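PDB 3EC3: protein disulfide-isomerase A4 from Rattus norvegicus, which catalyses the rearrangement of disulfide bonds in proteins of the endoplasmic reticulum, the fragment here comprising its noncatalytic b and b' domains. Local coordinates for residues V28-F33 with H58-T63; G74-M79 with D108-H113; V136-S141 with G193-A198. The protein carries 1 engineered substitution. All blocks are in the same frame, centred on the assembly; numbering follows the deposited sequence.

How the contacts relate
Contacts 1 and 2 belong to the first thioredoxin-like domain of the fragment, contact 3 to the second; they come in the order 1, 2, 3 along the chain. Contact 1 pairs strands 28-32 and 57-60; contact 2 sets helix 103-113 on strand 75-79 of the same sheet. Their centres are 11 Å apart and they touch, through backbone pairing of V32 with G74 and K75, a G1 beta bulge, and through I29, which packs on L76 and V110. Contact 3, joining strands 135-140 and 196-200, lies about 37 Å from contact 1 and 30 Å from contact 2, centre to centre. Both sheets have the strand order 1-3-2-4-5, so the fragment is two consecutive noncatalytic units of one fold.

Contact 1: V28-F33 with H58-T63; sequences VILGVF and HHTFST
F61 lies against the carbonyl of F33. F61 CB is 3.6 Å from F33 O; at the ring, CD2 comes equally close, 3.6 Å from the same F33 O. This carbonyl sits near the ring plane, at its edge. Further out, F61 CE2 reaches F33 CB at 4.2 Å. The first torsion sets CG opposite the carbonyl carbon of F61 itself (chi1 -47°), which brings that edge alongside the F33 carbonyl, while Y41 of helix 39-51 meets the ring edge-to-face. Upstream the backbones pair in parallel, L30 with H58, G31 with H59 and V32 with T60. H58 N donates to I29 O (2.9 Å), G31 N to H58 O, T60 N to G31 O (2.7 Å) and F33 N to T60 O. I29 O also lies at the edge of the H58 ring, in its plane, and H58 CB packs on L30 CD1 at 3.9 Å. The strands are the two halves of a beta-alpha-beta unit of the thioredoxin-like fold, with helix 39-51 as the crossover. This helix packs on the side of I29 and H59; helix 63-69 covers the side of L30, V32 and T60. On the latter, V32 CG2 and T60 CG2 lie side by side, 4.0 Å apart. G31 has no side chain, and a CB there would run into the F33 ring. Past the strand, T60 OG1 accepts from S62 N (3.2 Å), forming an ST turn, and S62 OG caps I65 N at the start of helix 63-69.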
ATOM      1  N   VAL A  28      -7.712  -0.655  -4.630  1.00 17.35           N
ATOM      2  CA  VAL A  28      -8.974  -0.616  -5.331  1.00 17.15           C
ATOM      3  C   VAL A  28      -9.883   0.379  -4.591  1.00 16.58           C
ATOM      4  O   VAL A  28     -10.249   0.136  -3.427  1.00 14.22           O
ATOM      5  CB  VAL A  28      -9.638  -1.992  -5.286  1.00 17.15           C
ATOM      6  CG1 VAL A  28     -11.008  -1.957  -6.007  1.00 18.56           C
ATOM      7  CG2 VAL A  28      -8.660  -3.092  -5.871  1.00 21.21           C
ATOM      8  N   ILE A  29     -10.250   1.463  -5.277  1.00 14.02           N
ATOM      9  CA  ILE A  29     -11.054   2.489  -4.691  1.00 14.55           C
ATOM     10  C   ILE A  29     -12.421   2.444  -5.362  1.00 15.71           C
ATOM     11  O   ILE A  29     -12.531   2.615  -6.594  1.00 14.90           O
ATOM     12  CB  ILE A  29     -10.406   3.871  -4.878  1.00 14.83           C
ATOM     13  CG1 ILE A  29      -8.970   3.870  -4.297  1.00 14.98           C
ATOM     14  CG2 ILE A  29     -11.234   4.914  -4.193  1.00 10.84           C
ATOM     15  CD1 ILE A  29      -8.158   5.139  -4.757  1.00 17.30           C
ATOM     16  N   LEU A  30     -13.441   2.183  -4.553  1.00 15.70           N
ATOM     17  CA  LEU A  30     -14.772   1.920  -5.074  1.00 16.21           C
ATOM     18  C   LEU A  30     -15.842   2.763  -4.410  1.00 16.39           C
ATOM     19  O   LEU A  30     -16.165   2.528  -3.231  1.00 17.58           O
ATOM     20  CB  LEU A  30     -15.122   0.470  -4.872  1.00 15.96           C
ATOM     21  CG  LEU A  30     -16.444   0.094  -5.552  1.00 20.28           C
ATOM     22  CD1 LEU A  30     -16.457   0.354  -7.030  1.00 21.54           C
ATOM     23  CD2 LEU A  30     -16.738  -1.390  -5.275  1.00 24.83           C
ATOM     24  N   GLY A  31     -16.468   3.633  -5.186  1.00 15.30           N
ATOM     25  CA  GLY A  31     -17.653   4.378  -4.705  1.00 16.05           C
ATOM     26  C   GLY A  31     -18.907   3.542  -4.924  1.00 16.75           C
ATOM     27  O   GLY A  31     -19.188   3.121  -6.063  1.00 17.79           O
ATOM     28  N   VAL A  32     -19.702   3.330  -3.874  1.00 15.04           N
ATOM     29  CA  VAL A  32     -20.917   2.501  -4.023  1.00 13.70           C
ATOM     30  C   VAL A  32     -22.116   3.391  -3.739  1.00 14.09           C
ATOM     31  O   VAL A  32     -22.339   3.769  -2.586  1.00 14.38           O
ATOM     32  CB  VAL A  32     -20.917   1.326  -3.013  1.00 14.31           C
ATOM     33  CG1 VAL A  32     -22.199   0.434  -3.159  1.00 14.36           C
ATOM     34  CG2 VAL A  32     -19.609   0.448  -3.148  1.00 13.63           C
ATOM     35  N   PHE A  33     -22.901   3.672  -4.762  1.00 14.25           N
ATOM     36  CA  PHE A  33     -23.938   4.715  -4.720  1.00 14.48           C
ATOM     37  C   PHE A  33     -25.237   4.248  -5.305  1.00 14.76           C
ATOM     38  O   PHE A  33     -25.291   3.198  -5.920  1.00 16.74           O
ATOM     39  CB  PHE A  33     -23.393   6.004  -5.359  1.00 15.25           C
ATOM     40  CG  PHE A  33     -22.249   6.584  -4.556  1.00 14.26           C
ATOM     41  CD1 PHE A  33     -20.930   6.458  -5.017  1.00 16.91           C
ATOM     42  CD2 PHE A  33     -22.496   7.156  -3.284  1.00 16.71           C
ATOM     43  CE1 PHE A  33     -19.857   6.951  -4.256  1.00 17.06           C
ATOM     44  CE2 PHE A  33     -21.436   7.635  -2.504  1.00 18.09           C
ATOM     45  CZ  PHE A  33     -20.103   7.526  -2.994  1.00 15.72           C
ATOM     46  N   HIS A  58     -13.069   3.834  -9.163  1.00 15.97           N
ATOM     47  CA  HIS A  58     -14.170   3.126  -9.774  1.00 16.64           C
ATOM     48  C   HIS A  58     -15.431   3.448  -8.981  1.00 17.60           C
ATOM     49  O   HIS A  58     -15.326   3.953  -7.838  1.00 17.90           O
ATOM     50  CB  HIS A  58     -13.933   1.629  -9.752  1.00 16.53           C
ATOM     51  CG  HIS A  58     -12.647   1.240 -10.413  1.00 19.39           C
ATOM     52  ND1 HIS A  58     -12.571   0.906 -11.744  1.00 20.99           N
ATOM     53  CD2 HIS A  58     -11.371   1.230  -9.943  1.00 21.61           C
ATOM     54  CE1 HIS A  58     -11.305   0.649 -12.061  1.00 22.38           C
ATOM     55  NE2 HIS A  58     -10.557   0.829 -10.980  1.00 20.82           N
ATOM     56  N   HIS A  59     -16.574   3.149  -9.586  1.00 16.72           N
ATOM     57  CA  HIS A  59     -17.864   3.318  -8.881  1.00 18.01           C
ATOM     58  C   HIS A  59     -18.837   2.285  -9.319  1.00 17.60           C
ATOM     59  O   HIS A  59     -18.681   1.686 -10.366  1.00 19.55           O
ATOM     60  CB  HIS A  59     -18.450   4.729  -9.086  1.00 16.87           C
ATOM     61  CG  HIS A  59     -18.798   5.041 -10.505  1.00 17.36           C
ATOM     62  ND1 HIS A  59     -17.903   5.596 -11.384  1.00 17.79           N
ATOM     63  CD2 HIS A  59     -19.955   4.890 -11.193  1.00 15.80           C
ATOM     64  CE1 HIS A  59     -18.494   5.792 -12.552  1.00 19.00           C
ATOM     65  NE2 HIS A  59     -19.751   5.382 -12.460  1.00 17.25           N
ATOM     66  N   THR A  60     -19.838   2.023  -8.489  1.00 16.86           N
ATOM     67  CA  THR A  60     -20.879   1.121  -8.900  1.00 18.76           C
ATOM     68  C   THR A  60     -22.211   1.563  -8.311  1.00 18.08           C
ATOM     69  O   THR A  60     -22.254   2.157  -7.210  1.00 17.35           O
ATOM     70  CB  THR A  60     -20.535  -0.356  -8.484  1.00 19.91           C
ATOM     71  OG1 THR A  60     -21.518  -1.229  -9.037  1.00 24.00           O
ATOM     72  CG2 THR A  60     -20.532  -0.524  -6.969  1.00 18.67           C
ATOM     73  N   PHE A  61     -23.281   1.282  -9.032  1.00 17.73           N
ATOM     74  CA  PHE A  61     -24.612   1.510  -8.500  1.00 19.54           C
ATOM     75  C   PHE A  61     -25.346   0.175  -8.291  1.00 21.90           C
ATOM     76  O   PHE A  61     -26.555   0.164  -8.072  1.00 23.00           O
ATOM     77  CB  PHE A  61     -25.418   2.392  -9.464  1.00 19.15           C
ATOM     78  CG  PHE A  61     -24.679   3.584  -9.954  1.00 16.13           C
ATOM     79  CD1 PHE A  61     -24.475   3.770 -11.324  1.00 18.65           C
ATOM     80  CD2 PHE A  61     -24.169   4.520  -9.052  1.00 15.34           C
ATOM     81  CE1 PHE A  61     -23.780   4.890 -11.806  1.00 17.22           C
ATOM     82  CE2 PHE A  61     -23.466   5.676  -9.518  1.00 16.69           C
ATOM     83  CZ  PHE A  61     -23.274   5.848 -10.878  1.00 17.18           C
ATOM     84  N   SER A  62     -24.608  -0.934  -8.365  1.00 23.34           N
ATOM     85  CA  SER A  62     -25.176  -2.310  -8.341  1.00 24.47           C
ATOM     86  C   SER A  62     -25.465  -2.786  -6.932  1.00 25.57           C
ATOM     87  O   SER A  62     -24.546  -2.875  -6.124  1.00 23.74           O
ATOM     88  CB  SER A  62     -24.159  -3.274  -8.959  1.00 25.44           C
ATOM     89  OG  SER A  62     -24.555  -4.629  -8.831  1.00 26.91           O
ATOM     90  N   THR A  63     -26.723  -3.116  -6.639  1.00 25.66           N
ATOM     91  CA  THR A  63     -27.060  -3.687  -5.333  1.00 27.00           C
ATOM     92  C   THR A  63     -26.443  -5.072  -5.195  1.00 26.58           C
ATOM     93  O   THR A  63     -26.126  -5.483  -4.098  1.00 26.64           O
ATOM     94  CB  THR A  63     -28.590  -3.728  -5.059  1.00 27.69           C
ATOM     95  OG1 THR A  63     -29.249  -4.511  -6.070  1.00 28.86           O
ATOM     96  CG2 THR A  63     -29.157  -2.327  -5.061  1.00 27.77           C
TER

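Contact 2: G74-M79 with D108-H113; sequences GKLVLM and DYVVKH
L76 and L78, alternate residues of strand 75-79, turn their side chains to helix 103-113 and meet Y109, V110 and H113. L76 CD1 lies 3.7 Å from Y109 CD1, approaching the ring obliquely, and the two side chains run alongside each other, pointing opposite ways. L78 CD1 stands farther off, 4.4 Å from Y109 CD1, near the ring plane at its edge. The aliphatic contacts centre on V110 CG2: L76 crosses V110 at about a right angle, its CD1 4.0 Å from V110 CG2, and L78 CD1 comes to 4.3 Å from the same V110 CG2. With CG opposite the backbone N (chi1 -171°), L76 CD1 lies where Y109 and V110 both meet it. The chi2 of L76, at -127°, is well off a staggered value. In the thioredoxin-like fold of this domain, the helix lies on the same sheet face as helix 39-51. I29 of strand 28-32 is packed by L76, L78 and V110 together, and L51 of helix 39-51 also meets V110. Strand and helix segments run nearly in the same direction, at 14°, with axes 9.8 Å apart. The other branch of L78, CD2, meets H113, 3.7 Å from H113 O and 4.0 Å from H113 CB. No hydrogen bond joins the two segments. Within 108-113, H113 ND1 sits over the centre of the Y109 ring and makes a weak bond to Y109 O (3.4 Å). H93 of the edge strand 93-96 stacks on the H113 ring, and Y109 also touches H93 and M95 of that strand.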
ATOM      1  N   GLY A  74     -24.050   4.155  -0.626  1.00 21.78           N
ATOM      2  CA  GLY A  74     -23.673   5.449  -0.057  1.00 19.29           C
ATOM      3  C   GLY A  74     -22.359   5.362   0.675  1.00 19.35           C
ATOM      4  O   GLY A  74     -22.209   5.910   1.768  1.00 17.87           O
ATOM      5  N   LYS A  75     -21.411   4.636   0.084  1.00 18.98           N
ATOM      6  CA  LYS A  75     -20.148   4.366   0.739  1.00 20.11           C
ATOM      7  C   LYS A  75     -18.944   4.509  -0.203  1.00 19.08           C
ATOM      8  O   LYS A  75     -19.016   4.242  -1.405  1.00 19.79           O
ATOM      9  CB  LYS A  75     -20.126   2.919   1.303  1.00 20.73           C
ATOM     10  CG  LYS A  75     -21.337   2.501   2.200  1.00 24.69           C
ATOM     11  CD  LYS A  75     -21.262   3.100   3.561  1.00 25.98           C
ATOM     12  CE  LYS A  75     -22.459   2.693   4.412  1.00 31.38           C
ATOM     13  NZ  LYS A  75     -22.648   3.746   5.447  1.00 35.17           N
ATOM     14  N   LEU A  76     -17.803   4.862   0.367  1.00 18.21           N
ATOM     15  CA  LEU A  76     -16.549   4.749  -0.334  1.00 18.71           C
ATOM     16  C   LEU A  76     -15.830   3.526   0.283  1.00 18.78           C
ATOM     17  O   LEU A  76     -15.692   3.443   1.511  1.00 18.57           O
ATOM     18  CB  LEU A  76     -15.767   6.025  -0.051  1.00 19.85           C
ATOM     19  CG  LEU A  76     -14.466   6.435  -0.738  1.00 25.80           C
ATOM     20  CD1 LEU A  76     -13.361   6.759   0.257  1.00 26.68           C
ATOM     21  CD2 LEU A  76     -14.054   5.571  -1.948  1.00 22.98           C
ATOM     22  N   VAL A  77     -15.364   2.590  -0.548  1.00 19.03           N
ATOM     23  CA  VAL A  77     -14.805   1.346  -0.046  1.00 18.14           C
ATOM     24  C   VAL A  77     -13.398   1.287  -0.644  1.00 19.28           C
ATOM     25  O   VAL A  77     -13.238   1.480  -1.846  1.00 16.93           O
ATOM     26  CB  VAL A  77     -15.641   0.130  -0.510  1.00 19.41           C
ATOM     27  CG1 VAL A  77     -14.982  -1.160  -0.057  1.00 21.08           C
ATOM     28  CG2 VAL A  77     -17.120   0.237  -0.009  1.00 17.91           C
ATOM     29  N   LEU A  78     -12.395   1.032   0.189  1.00 17.63           N
ATOM     30  CA  LEU A  78     -11.030   0.861  -0.286  1.00 19.71           C
ATOM     31  C   LEU A  78     -10.601  -0.538   0.107  1.00 20.03           C
ATOM     32  O   LEU A  78     -10.740  -0.935   1.306  1.00 18.67           O
ATOM     33  CB  LEU A  78     -10.084   1.862   0.359  1.00 20.31           C
ATOM     34  CG  LEU A  78      -9.818   3.159  -0.435  1.00 23.67           C
ATOM     35  CD1 LEU A  78     -10.960   4.043  -0.212  1.00 22.63           C
ATOM     36  CD2 LEU A  78      -8.489   3.824   0.080  1.00 22.20           C
HETATM   37  N   MSE A  79     -10.085  -1.271  -0.869  1.00 19.14           N
HETATM   38  CA  MSE A  79      -9.647  -2.619  -0.647  1.00 22.51           C
HETATM   39  C   MSE A  79      -8.281  -2.809  -1.272  1.00 21.94           C
HETATM   40  O   MSE A  79      -7.921  -2.098  -2.215  1.00 22.69           O
HETATM   41  CB  MSE A  79     -10.643  -3.577  -1.280  1.00 22.80           C
HETATM   42  CG  MSE A  79     -12.003  -3.518  -0.636  1.00 22.96           C
HETATM   43 SE   MSE A  79     -13.256  -4.665  -1.605  0.70 32.94          SE
HETATM   44  CE  MSE A  79     -13.602  -3.456  -3.098  1.00 34.52           C
ATOM     45  N   ASP A 108      -8.931  13.039   1.789  1.00 24.12           N
ATOM     46  CA  ASP A 108      -8.151  12.644   2.960  1.00 24.73           C
ATOM     47  C   ASP A 108      -8.201  11.147   3.274  1.00 23.67           C
ATOM     48  O   ASP A 108      -7.162  10.556   3.534  1.00 23.20           O
ATOM     49  CB  ASP A 108      -8.608  13.438   4.190  1.00 25.00           C
ATOM     50  CG  ASP A 108      -8.129  14.885   4.173  1.00 27.01           C
ATOM     51  OD1 ASP A 108      -7.426  15.317   3.228  1.00 26.68           O
ATOM     52  OD2 ASP A 108      -8.479  15.597   5.126  1.00 28.75           O
ATOM     53  N   TYR A 109      -9.400  10.546   3.270  1.00 23.49           N
ATOM     54  CA  TYR A 109      -9.575   9.117   3.615  1.00 22.55           C
ATOM     55  C   TYR A 109      -8.831   8.205   2.615  1.00 22.64           C
ATOM     56  O   TYR A 109      -8.211   7.191   3.008  1.00 23.00           O
ATOM     57  CB  TYR A 109     -11.059   8.761   3.614  1.00 22.52           C
ATOM     58  CG  TYR A 109     -11.430   7.433   4.237  1.00 22.11           C
ATOM     59  CD1 TYR A 109     -11.596   6.308   3.454  1.00 20.74           C
ATOM     60  CD2 TYR A 109     -11.640   7.324   5.611  1.00 21.45           C
ATOM     61  CE1 TYR A 109     -11.966   5.092   4.009  1.00 22.17           C
ATOM     62  CE2 TYR A 109     -12.001   6.123   6.183  1.00 23.36           C
ATOM     63  CZ  TYR A 109     -12.160   5.009   5.366  1.00 21.97           C
ATOM     64  OH  TYR A 109     -12.507   3.806   5.918  1.00 23.44           O
ATOM     65  N   VAL A 110      -8.919   8.548   1.332  1.00 22.10           N
ATOM     66  CA  VAL A 110      -8.203   7.811   0.272  1.00 21.64           C
ATOM     67  C   VAL A 110      -6.695   7.882   0.508  1.00 22.14           C
ATOM     68  O   VAL A 110      -6.021   6.882   0.485  1.00 22.09           O
ATOM     69  CB  VAL A 110      -8.559   8.368  -1.140  1.00 21.86           C
ATOM     70  CG1 VAL A 110      -7.654   7.757  -2.181  1.00 21.19           C
ATOM     71  CG2 VAL A 110     -10.035   8.087  -1.463  1.00 20.17           C
ATOM     72  N   VAL A 111      -6.166   9.079   0.759  1.00 23.37           N
ATOM     73  CA  VAL A 111      -4.715   9.208   0.980  1.00 23.98           C
ATOM     74  C   VAL A 111      -4.314   8.416   2.236  1.00 24.26           C
ATOM     75  O   VAL A 111      -3.406   7.597   2.179  1.00 25.56           O
ATOM     76  CB  VAL A 111      -4.237  10.700   1.005  1.00 24.34           C
ATOM     77  CG1 VAL A 111      -2.735  10.815   1.384  1.00 25.87           C
ATOM     78  CG2 VAL A 111      -4.478  11.365  -0.365  1.00 23.32           C
ATOM     79  N   LYS A 112      -5.052   8.607   3.314  1.00 24.59           N
ATOM     80  CA  LYS A 112      -4.817   7.910   4.563  1.00 25.05           C
ATOM     81  C   LYS A 112      -4.740   6.405   4.373  1.00 25.11           C
ATOM     82  O   LYS A 112      -3.788   5.767   4.852  1.00 25.46           O
ATOM     83  CB  LYS A 112      -5.904   8.271   5.584  1.00 24.65           C
ATOM     84  CG  LYS A 112      -5.769   7.513   6.912  1.00 27.63           C
ATOM     85  CD  LYS A 112      -6.611   8.122   7.993  1.00 28.37           C
ATOM     86  CE  LYS A 112      -6.513   7.324   9.291  1.00 30.64           C
ATOM     87  NZ  LYS A 112      -7.519   7.835  10.300  1.00 33.09           N
ATOM     88  N   HIS A 113      -5.717   5.836   3.660  1.00 24.08           N
ATOM     89  CA  HIS A 113      -5.874   4.383   3.571  1.00 24.20           C
ATOM     90  C   HIS A 113      -5.407   3.686   2.295  1.00 24.15           C
ATOM     91  O   HIS A 113      -5.636   2.505   2.117  1.00 24.30           O
ATOM     92  CB  HIS A 113      -7.329   3.981   3.858  1.00 23.94           C
ATOM     93  CG  HIS A 113      -7.705   4.179   5.286  1.00 26.35           C
ATOM     94  ND1 HIS A 113      -8.604   5.137   5.697  1.00 27.65           N
ATOM     95  CD2 HIS A 113      -7.241   3.586   6.414  1.00 27.63           C
ATOM     96  CE1 HIS A 113      -8.702   5.109   7.015  1.00 25.11           C
ATOM     97  NE2 HIS A 113      -7.892   4.170   7.470  1.00 26.37           N
TER

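Contact 3: V136-S141 with G193-A198; sequences VVVYYS and GDVNAA. Engineered in segment 193-198: G193 (natural residue Glu).
The Y139 ring meets A198 with its edge: A198 CB lies in the ring plane, 3.9 Å from Y139 CE1. Over one face sits V137 CG1, 3.5 Å above the plane and displaced toward the rim, and Y139 OH is hydrogen-bonded to E182 OE2. The Y140 ring is approached obliquely by V195 CG1 and also meets W155 of helix 149-163. Y140 CG stands between backbone N and carbonyl carbon (chi1 62°), turning the ring to the V138 side, where V138 CG1 and V195 CG1 are 3.6 Å apart. Helix 216-227 covers V138 and A197 there. Backbone bonds pair the antiparallel strands, V137 N to A198 O (2.8 Å) and its return, Y139 N to N196 O (2.7 Å) and its return. These strands are second and fourth in chain order, neighbours in the thioredoxin-like sheet. Replacing Y139 by an alanine would probably take away the edge that A198 CB meets and the face that V137 CG1 lies on, and leave E182 without its hydroxyl partner. Y140 OH and N196 OD1 likewise find partners outside the two strands, T152 O and S191 OG; across the pair the backbone makes the hydrogen bonds and the side chains add apolar contact.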
ATOM      1  N   VAL A 136      10.613   2.192   5.990  1.00 18.29           N
ATOM      2  CA  VAL A 136      11.441   1.008   6.224  1.00 17.57           C
ATOM      3  C   VAL A 136      11.332   0.167   4.951  1.00 18.18           C
ATOM      4  O   VAL A 136      10.239  -0.187   4.576  1.00 18.07           O
ATOM      5  CB  VAL A 136      10.972   0.213   7.470  1.00 16.88           C
ATOM      6  CG1 VAL A 136      11.860  -1.071   7.691  1.00 18.45           C
ATOM      7  CG2 VAL A 136      10.976   1.101   8.725  1.00 17.30           C
ATOM      8  N   VAL A 137      12.445  -0.105   4.263  1.00 17.84           N
ATOM      9  CA  VAL A 137      12.435  -0.921   3.043  1.00 18.61           C
ATOM     10  C   VAL A 137      13.133  -2.258   3.230  1.00 18.32           C
ATOM     11  O   VAL A 137      14.254  -2.294   3.723  1.00 18.64           O
ATOM     12  CB  VAL A 137      13.121  -0.201   1.864  1.00 18.08           C
ATOM     13  CG1 VAL A 137      12.934  -1.068   0.548  1.00 19.70           C
ATOM     14  CG2 VAL A 137      12.521   1.220   1.675  1.00 17.37           C
ATOM     15  N   VAL A 138      12.474  -3.353   2.831  1.00 19.16           N
ATOM     16  CA  VAL A 138      13.066  -4.688   2.880  1.00 18.73           C
ATOM     17  C   VAL A 138      13.292  -5.192   1.441  1.00 19.59           C
ATOM     18  O   VAL A 138      12.347  -5.342   0.649  1.00 18.67           O
ATOM     19  CB  VAL A 138      12.233  -5.677   3.749  1.00 18.05           C
ATOM     20  CG1 VAL A 138      12.796  -7.104   3.691  1.00 18.97           C
ATOM     21  CG2 VAL A 138      12.163  -5.180   5.221  1.00 20.03           C
ATOM     22  N   TYR A 139      14.564  -5.445   1.117  1.00 19.87           N
ATOM     23  CA  TYR A 139      14.967  -5.792  -0.241  1.00 20.06           C
ATOM     24  C   TYR A 139      15.205  -7.296  -0.425  1.00 20.06           C
ATOM     25  O   TYR A 139      15.940  -7.926   0.348  1.00 20.14           O
ATOM     26  CB  TYR A 139      16.282  -5.087  -0.599  1.00 20.64           C
ATOM     27  CG  TYR A 139      16.273  -3.577  -0.491  1.00 20.33           C
ATOM     28  CD1 TYR A 139      16.672  -2.948   0.680  1.00 20.80           C
ATOM     29  CD2 TYR A 139      15.909  -2.779  -1.572  1.00 21.84           C
ATOM     30  CE1 TYR A 139      16.695  -1.552   0.786  1.00 21.58           C
ATOM     31  CE2 TYR A 139      15.920  -1.366  -1.467  1.00 21.12           C
ATOM     32  CZ  TYR A 139      16.312  -0.778  -0.279  1.00 22.60           C
ATOM     33  OH  TYR A 139      16.340   0.597  -0.137  1.00 23.87           O
ATOM     34  N   TYR A 140      14.630  -7.843  -1.477  1.00 19.69           N
ATOM     35  CA  TYR A 140      14.850  -9.232  -1.854  1.00 20.73           C
ATOM     36  C   TYR A 140      14.320  -9.502  -3.252  1.00 20.14           C
ATOM     37  O   TYR A 140      13.989  -8.583  -3.972  1.00 20.26           O
ATOM     38  CB  TYR A 140      14.282 -10.238  -0.823  1.00 19.48           C
ATOM     39  CG  TYR A 140      12.775 -10.208  -0.581  1.00 20.84           C
ATOM     40  CD1 TYR A 140      12.212  -9.287   0.313  1.00 18.97           C
ATOM     41  CD2 TYR A 140      11.933 -11.146  -1.190  1.00 19.75           C
ATOM     42  CE1 TYR A 140      10.847  -9.289   0.583  1.00 18.80           C
ATOM     43  CE2 TYR A 140      10.547 -11.154  -0.941  1.00 20.53           C
ATOM     44  CZ  TYR A 140      10.026 -10.212  -0.045  1.00 19.42           C
ATOM     45  OH  TYR A 140       8.696 -10.216   0.230  1.00 18.76           O
ATOM     46  N   SER A 141      14.247 -10.770  -3.642  1.00 20.86           N
ATOM     47  CA  SER A 141      13.688 -11.105  -4.951  1.00 20.83           C
ATOM     48  C   SER A 141      12.171 -11.148  -4.867  1.00 20.92           C
ATOM     49  O   SER A 141      11.601 -12.105  -4.329  1.00 22.98           O
ATOM     50  CB  SER A 141      14.274 -12.445  -5.460  1.00 21.54           C
ATOM     51  OG  SER A 141      13.653 -12.836  -6.666  1.00 23.35           O
ATOM     52  N   GLY A 193      23.654 -12.255   2.256  1.00 48.22           N
ATOM     53  CA  GLY A 193      22.285 -12.578   2.668  1.00 47.06           C
ATOM     54  C   GLY A 193      21.273 -12.310   1.578  1.00 45.70           C
ATOM     55  O   GLY A 193      21.399 -11.343   0.844  1.00 46.21           O
ATOM     56  N   ASP A 194      20.267 -13.175   1.474  1.00 44.16           N
ATOM     57  CA  ASP A 194      19.219 -13.032   0.464  1.00 42.58           C
ATOM     58  C   ASP A 194      18.246 -11.889   0.713  1.00 40.86           C
ATOM     59  O   ASP A 194      17.510 -11.508  -0.198  1.00 40.38           O
ATOM     60  CB  ASP A 194      18.427 -14.331   0.318  1.00 42.96           C
ATOM     61  CG  ASP A 194      19.226 -15.409  -0.336  1.00 44.27           C
ATOM     62  OD1 ASP A 194      20.468 -15.299  -0.298  1.00 45.82           O
ATOM     63  OD2 ASP A 194      18.626 -16.354  -0.886  1.00 45.42           O
ATOM     64  N   VAL A 195      18.235 -11.365   1.935  1.00 38.74           N
ATOM     65  CA  VAL A 195      17.274 -10.321   2.326  1.00 37.81           C
ATOM     66  C   VAL A 195      17.998  -9.232   3.090  1.00 37.37           C
ATOM     67  O   VAL A 195      18.767  -9.524   3.990  1.00 37.58           O
ATOM     68  CB  VAL A 195      16.134 -10.888   3.208  1.00 37.69           C
ATOM     69  CG1 VAL A 195      15.086  -9.811   3.463  1.00 37.36           C
ATOM     70  CG2 VAL A 195      15.478 -12.117   2.534  1.00 36.16           C
ATOM     71  N   ASN A 196      17.750  -7.980   2.736  1.00 37.28           N
ATOM     72  CA  ASN A 196      18.439  -6.844   3.364  1.00 36.66           C
ATOM     73  C   ASN A 196      17.450  -5.746   3.691  1.00 37.09           C
ATOM     74  O   ASN A 196      16.330  -5.761   3.166  1.00 35.80           O
ATOM     75  CB  ASN A 196      19.509  -6.322   2.411  1.00 36.85           C
ATOM     76  CG  ASN A 196      20.705  -7.235   2.346  1.00 36.82           C
ATOM     77  OD1 ASN A 196      21.519  -7.256   3.264  1.00 38.08           O
ATOM     78  ND2 ASN A 196      20.817  -8.003   1.268  1.00 36.30           N
ATOM     79  N   ALA A 197      17.831  -4.807   4.567  1.00 36.21           N
ATOM     80  CA  ALA A 197      16.867  -3.772   4.988  1.00 36.40           C
ATOM     81  C   ALA A 197      17.528  -2.414   5.178  1.00 36.29           C
ATOM     82  O   ALA A 197      18.693  -2.332   5.571  1.00 36.17           O
ATOM     83  CB  ALA A 197      16.127  -4.203   6.266  1.00 35.74           C
ATOM     84  N   ALA A 198      16.773  -1.367   4.860  1.00 36.83           N
ATOM     85  CA  ALA A 198      17.199   0.009   5.085  1.00 36.75           C
ATOM     86  C   ALA A 198      16.057   0.874   5.637  1.00 36.75           C
ATOM     87  O   ALA A 198      14.864   0.525   5.529  1.00 37.29           O
ATOM     88  CB  ALA A 198      17.797   0.607   3.791  1.00 36.74           C
TER
HETATM   89  O   HOH W   1      15.370 -13.090  -2.275  1.00 45.99           O